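Local coordinates for adhesion and penetration protein autotransporter (Haemophilus influenzae, PDB 3SYJ) that promotes adherence and invasion by binding a host cell structure, self-associates to aggregate bacteria, and is probably a serine protease, at residues 663-668 against 716-721; 590-595 against 623-628. One frame throughout, in Å; residues are numbered along the deposited sequence.

In the fold
Both contacts belong to the beta-helix of the secreted passenger domain, within the second beta-solenoid repeat region of this autotransporter family. The centres of interaction 1 and interaction 2 lie about 17 Å apart. The nearest atoms of interaction 1 and interaction 2 are about 8 Å apart, so the two do not touch. Along the chain they come in series: interaction 2 pairs strand 586-593 with strand 622-629 and is complete before interaction 1 joins the loop after strand 659-662 to residues 716-721, on strand 714-718 and the turn that follows. Parallel pairing links them, through 586-593, 638-641, 659-662 and 714-718 in turn. Interaction 2 brings together the two ends of an excursion containing helix 603-609, whereas interaction 1 stacks one turn on the next.

Interaction 1: residues 663-668 against 716-721; sequences GVVPNQ and NVKGLA
Leu720 N donates a nearly straight hydrogen bond to Val664 O, 3.0 Å long. Gly719 CA lies 3.6 Å from the same Val664 O in a CA-H...O contact, and a second such contact joins Gly663 CA to Lys718 O at 3.4 Å. Glycine suits both places: Gly663 and Gly719 have positive phi (94° and 60°), and without side chains their CA atoms come close to the facing carbonyl oxygens. Apolar groups flank this backbone seam. Val665 CG2 presses on Lys718 CG at 3.5 Å, the two side chains crossing at about a right angle. Lys718 CG sits between its backbone N and carbonyl carbon (chi1 69°), and the extended chain beyond it brings CE to 3.4 Å from Gly663 O. Further along, Pro666 CG meets Leu720 CG at 4.1 Å, ring against branched end. A water donates to Leu720 O at 2.8 Å and accepts a weak bond from Val664 N. In the next shell, Asn670 OD1 takes the N-H of Val665, Gly663 bonds the backbone of Val641, and Leu720, centre of an inverse gamma turn, also packs on Ile698. A type II beta turn runs from Val665 to Gln668, Pro666 and Asn667 at its corners, its closing bond weak. Backbone polar contacts thus make the join between successive coils, with aliphatic groups beside them.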
# COMPACT_ATOMS: atom_id res chain seq x y z
N GLY A 663 5.86 -24.89 12.81
CA GLY A 663 4.63 -25.64 12.98
C GLY A 663 4.82 -27.15 12.96
O GLY A 663 5.71 -27.66 12.29
N VAL A 664 3.98 -27.86 13.70
CA VAL A 664 3.92 -29.32 13.60
C VAL A 664 2.68 -29.70 12.81
O VAL A 664 1.67 -29.00 12.84
CB VAL A 664 3.87 -30.00 14.97
CG1 VAL A 664 5.18 -29.78 15.71
CG2 VAL A 664 2.69 -29.47 15.78
N VAL A 665 2.75 -30.82 12.09
CA VAL A 665 1.67 -31.24 11.21
C VAL A 665 0.86 -32.39 11.81
O VAL A 665 1.42 -33.44 12.12
CB VAL A 665 2.22 -31.69 9.83
CG1 VAL A 665 1.08 -32.14 8.93
CG2 VAL A 665 3.02 -30.57 9.17
N PRO A 666 -0.45 -32.18 11.97
CA PRO A 666 -1.31 -33.26 12.48
C PRO A 666 -1.28 -34.49 11.57
O PRO A 666 -1.22 -34.34 10.36
CB PRO A 666 -2.70 -32.63 12.48
CG PRO A 666 -2.45 -31.17 12.55
CD PRO A 666 -1.21 -30.94 11.76
N ASN A 667 -1.31 -35.68 12.17
CA ASN A 667 -1.36 -36.94 11.42
C ASN A 667 -0.09 -37.27 10.65
O ASN A 667 -0.12 -38.06 9.71
CB ASN A 667 -2.58 -36.97 10.50
CG ASN A 667 -3.87 -36.98 11.27
OD1 ASN A 667 -4.68 -36.06 11.17
ND2 ASN A 667 -4.07 -38.02 12.08
N GLN A 668 1.01 -36.66 11.05
CA GLN A 668 2.33 -37.02 10.55
C GLN A 668 3.26 -37.14 11.73
O GLN A 668 2.90 -36.83 12.86
CB GLN A 668 2.87 -35.95 9.62
CG GLN A 668 2.02 -35.70 8.40
CD GLN A 668 2.69 -34.76 7.41
OE1 GLN A 668 3.66 -34.07 7.75
NE2 GLN A 668 2.18 -34.73 6.19
N ASN A 716 9.96 -23.16 5.72
CA ASN A 716 8.79 -24.01 5.63
C ASN A 716 7.78 -23.68 6.73
O ASN A 716 8.05 -23.92 7.90
CB ASN A 716 9.24 -25.47 5.76
CG ASN A 716 8.51 -26.39 4.81
OD1 ASN A 716 7.30 -26.65 4.96
ND2 ASN A 716 9.24 -26.91 3.83
N VAL A 717 6.65 -23.11 6.35
CA VAL A 717 5.57 -22.90 7.32
C VAL A 717 4.48 -23.92 7.06
O VAL A 717 3.89 -23.94 5.98
CB VAL A 717 4.98 -21.48 7.24
CG1 VAL A 717 3.79 -21.36 8.17
CG2 VAL A 717 6.03 -20.45 7.59
N LYS A 718 4.22 -24.77 8.04
CA LYS A 718 3.32 -25.90 7.82
C LYS A 718 2.47 -26.21 9.03
O LYS A 718 2.81 -25.85 10.16
CB LYS A 718 4.14 -27.14 7.47
CG LYS A 718 4.96 -27.65 8.64
CD LYS A 718 6.07 -28.58 8.21
CE LYS A 718 6.69 -29.25 9.43
NZ LYS A 718 7.91 -30.02 9.08
N GLY A 719 1.35 -26.88 8.79
CA GLY A 719 0.50 -27.37 9.87
C GLY A 719 -0.04 -26.30 10.79
O GLY A 719 -0.60 -25.29 10.34
N LEU A 720 0.11 -26.51 12.09
CA LEU A 720 -0.45 -25.63 13.11
C LEU A 720 0.38 -24.37 13.27
O LEU A 720 1.06 -24.16 14.28
CB LEU A 720 -0.56 -26.38 14.44
CG LEU A 720 -1.44 -27.62 14.37
CD1 LEU A 720 -1.52 -28.31 15.72
CD2 LEU A 720 -2.82 -27.24 13.88
N ALA A 721 0.33 -23.53 12.24
CA ALA A 721 1.13 -22.32 12.20
C ALA A 721 0.49 -21.31 11.28
O ALA A 721 -0.15 -21.67 10.28
CB ALA A 721 2.55 -22.64 11.73
O HOH W 1 2.79 -25.57 15.91

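Interaction 2: residues 590-595 against 623-628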
# COMPACT_ATOMS: atom_id res chain seq x y z
N SER A 590 10.40 -24.27 21.56
CA SER A 590 9.38 -25.25 21.90
C SER A 590 8.67 -24.92 23.20
O SER A 590 9.21 -24.22 24.06
CB SER A 590 10.01 -26.64 22.01
OG SER A 590 9.04 -27.64 22.26
N GLY A 591 7.45 -25.42 23.34
CA GLY A 591 6.80 -25.47 24.63
C GLY A 591 7.35 -26.70 25.32
O GLY A 591 8.28 -27.33 24.81
N ARG A 592 6.80 -27.05 26.48
CA ARG A 592 7.26 -28.24 27.22
C ARG A 592 6.12 -28.93 27.96
O ARG A 592 5.11 -28.30 28.30
CB ARG A 592 8.36 -27.87 28.21
CG ARG A 592 7.96 -26.79 29.21
CD ARG A 592 8.66 -27.01 30.54
NE ARG A 592 8.21 -28.25 31.15
CZ ARG A 592 8.87 -28.92 32.09
NH1 ARG A 592 10.03 -28.47 32.55
NH2 ARG A 592 8.36 -30.05 32.57
N PRO A 593 6.27 -30.23 28.22
CA PRO A 593 5.19 -30.91 28.94
C PRO A 593 4.98 -30.27 30.30
O PRO A 593 5.94 -29.81 30.93
CB PRO A 593 5.73 -32.34 29.10
CG PRO A 593 6.77 -32.49 28.04
CD PRO A 593 7.39 -31.14 27.89
N THR A 594 3.73 -30.19 30.75
CA THR A 594 3.47 -29.78 32.12
C THR A 594 4.17 -30.78 33.03
O THR A 594 4.10 -31.98 32.79
CB THR A 594 1.96 -29.78 32.43
OG1 THR A 594 1.29 -28.90 31.52
CG2 THR A 594 1.69 -29.35 33.86
N PRO A 595 4.86 -30.29 34.07
CA PRO A 595 5.51 -31.20 35.02
C PRO A 595 4.51 -32.06 35.79
O PRO A 595 3.44 -31.58 36.14
CB PRO A 595 6.20 -30.24 36.00
CG PRO A 595 6.38 -28.98 35.24
CD PRO A 595 5.21 -28.88 34.32
N ILE A 623 2.77 -26.98 28.37
CA ILE A 623 2.78 -25.54 28.63
C ILE A 623 3.05 -24.78 27.34
O ILE A 623 3.98 -25.11 26.59
CB ILE A 623 3.88 -25.17 29.65
CG1 ILE A 623 3.72 -26.02 30.92
CG2 ILE A 623 3.83 -23.68 29.96
CD1 ILE A 623 4.74 -25.73 32.02
N ASN A 624 2.23 -23.76 27.07
CA ASN A 624 2.42 -22.92 25.89
C ASN A 624 3.40 -21.77 26.13
O ASN A 624 3.36 -21.13 27.18
CB ASN A 624 1.08 -22.38 25.40
CG ASN A 624 0.17 -23.48 24.86
OD1 ASN A 624 0.63 -24.43 24.23
ND2 ASN A 624 -1.12 -23.35 25.12
N ARG A 625 4.29 -21.53 25.17
CA ARG A 625 5.33 -20.52 25.32
C ARG A 625 5.29 -19.40 24.27
O ARG A 625 4.67 -19.53 23.20
CB ARG A 625 6.72 -21.17 25.29
CG ARG A 625 6.94 -22.25 26.33
CD ARG A 625 6.79 -21.72 27.75
NE ARG A 625 7.58 -22.50 28.70
CZ ARG A 625 7.50 -22.39 30.02
NH1 ARG A 625 6.64 -21.54 30.56
NH2 ARG A 625 8.28 -23.14 30.80
N THR A 626 5.95 -18.29 24.58
CA THR A 626 6.08 -17.19 23.64
C THR A 626 7.55 -16.86 23.50
O THR A 626 8.31 -16.97 24.46
CB THR A 626 5.34 -15.92 24.11
OG1 THR A 626 5.89 -15.47 25.35
CG2 THR A 626 3.86 -16.18 24.28
N PHE A 627 7.94 -16.47 22.30
CA PHE A 627 9.30 -16.05 22.05
C PHE A 627 9.28 -14.73 21.29
O PHE A 627 8.44 -14.52 20.42
CB PHE A 627 10.06 -17.11 21.26
CG PHE A 627 10.30 -18.37 22.03
CD1 PHE A 627 11.34 -18.44 22.95
CD2 PHE A 627 9.50 -19.48 21.85
CE1 PHE A 627 11.58 -19.60 23.66
CE2 PHE A 627 9.73 -20.65 22.56
CZ PHE A 627 10.77 -20.71 23.46
N LYS A 628 10.20 -13.85 21.65
CA LYS A 628 10.31 -12.56 21.00
C LYS A 628 11.75 -12.08 20.92
O LYS A 628 12.51 -12.16 21.89
CB LYS A 628 9.48 -11.51 21.73
CG LYS A 628 9.56 -10.14 21.10
CD LYS A 628 8.47 -9.22 21.63
CE LYS A 628 8.66 -7.79 21.11
NZ LYS A 628 7.85 -6.79 21.86
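Ile623 forms an antiparallel hydrogen-bonded pair with Arg592: its N donates to Arg592 O at 2.7 Å, nearly along the C=O axis, while Arg592 N returns a weak bond to Ile623 O. Gly591, with no side chain, brings its CA to 3.5 Å from Ile623 O. Ile623 CG1, anti to the carbonyl carbon (chi1 -53°), reaches over Arg592 O toward Thr594 OG1, which is hydrogen-bonded to Asp621, and carries CD1 to 3.9 Å from Pro595 CD. The isoleucine crosses both Thr594 and Pro595 at about right angles. Arg625 lays its CG 3.6 Å from Gly591 CA. Its guanidinium, with Ile623 CG2 above one face, toward the rim, stands 89° to that of Arg592 and packs NH2 on Arg592 CD at 3.9 Å. Separate partners hold the two charges: Arg625 NE hydrogen-bonds Ser571 O and NH1 forms a salt bridge with Glu497, whereas Arg592 grips Pro593 O in its guanidinium plane through NE and NH2, the latter also salt-bridged to Asp677. Phe627 then sets its ring edge against Ser590 O, 3.9 Å from CE2, and stacks edge-to-face with Phe589. The arrangement is a short antiparallel pairing at the neck of an excursion from a right-handed parallel beta-helix, the fold of autotransporter passenger domains.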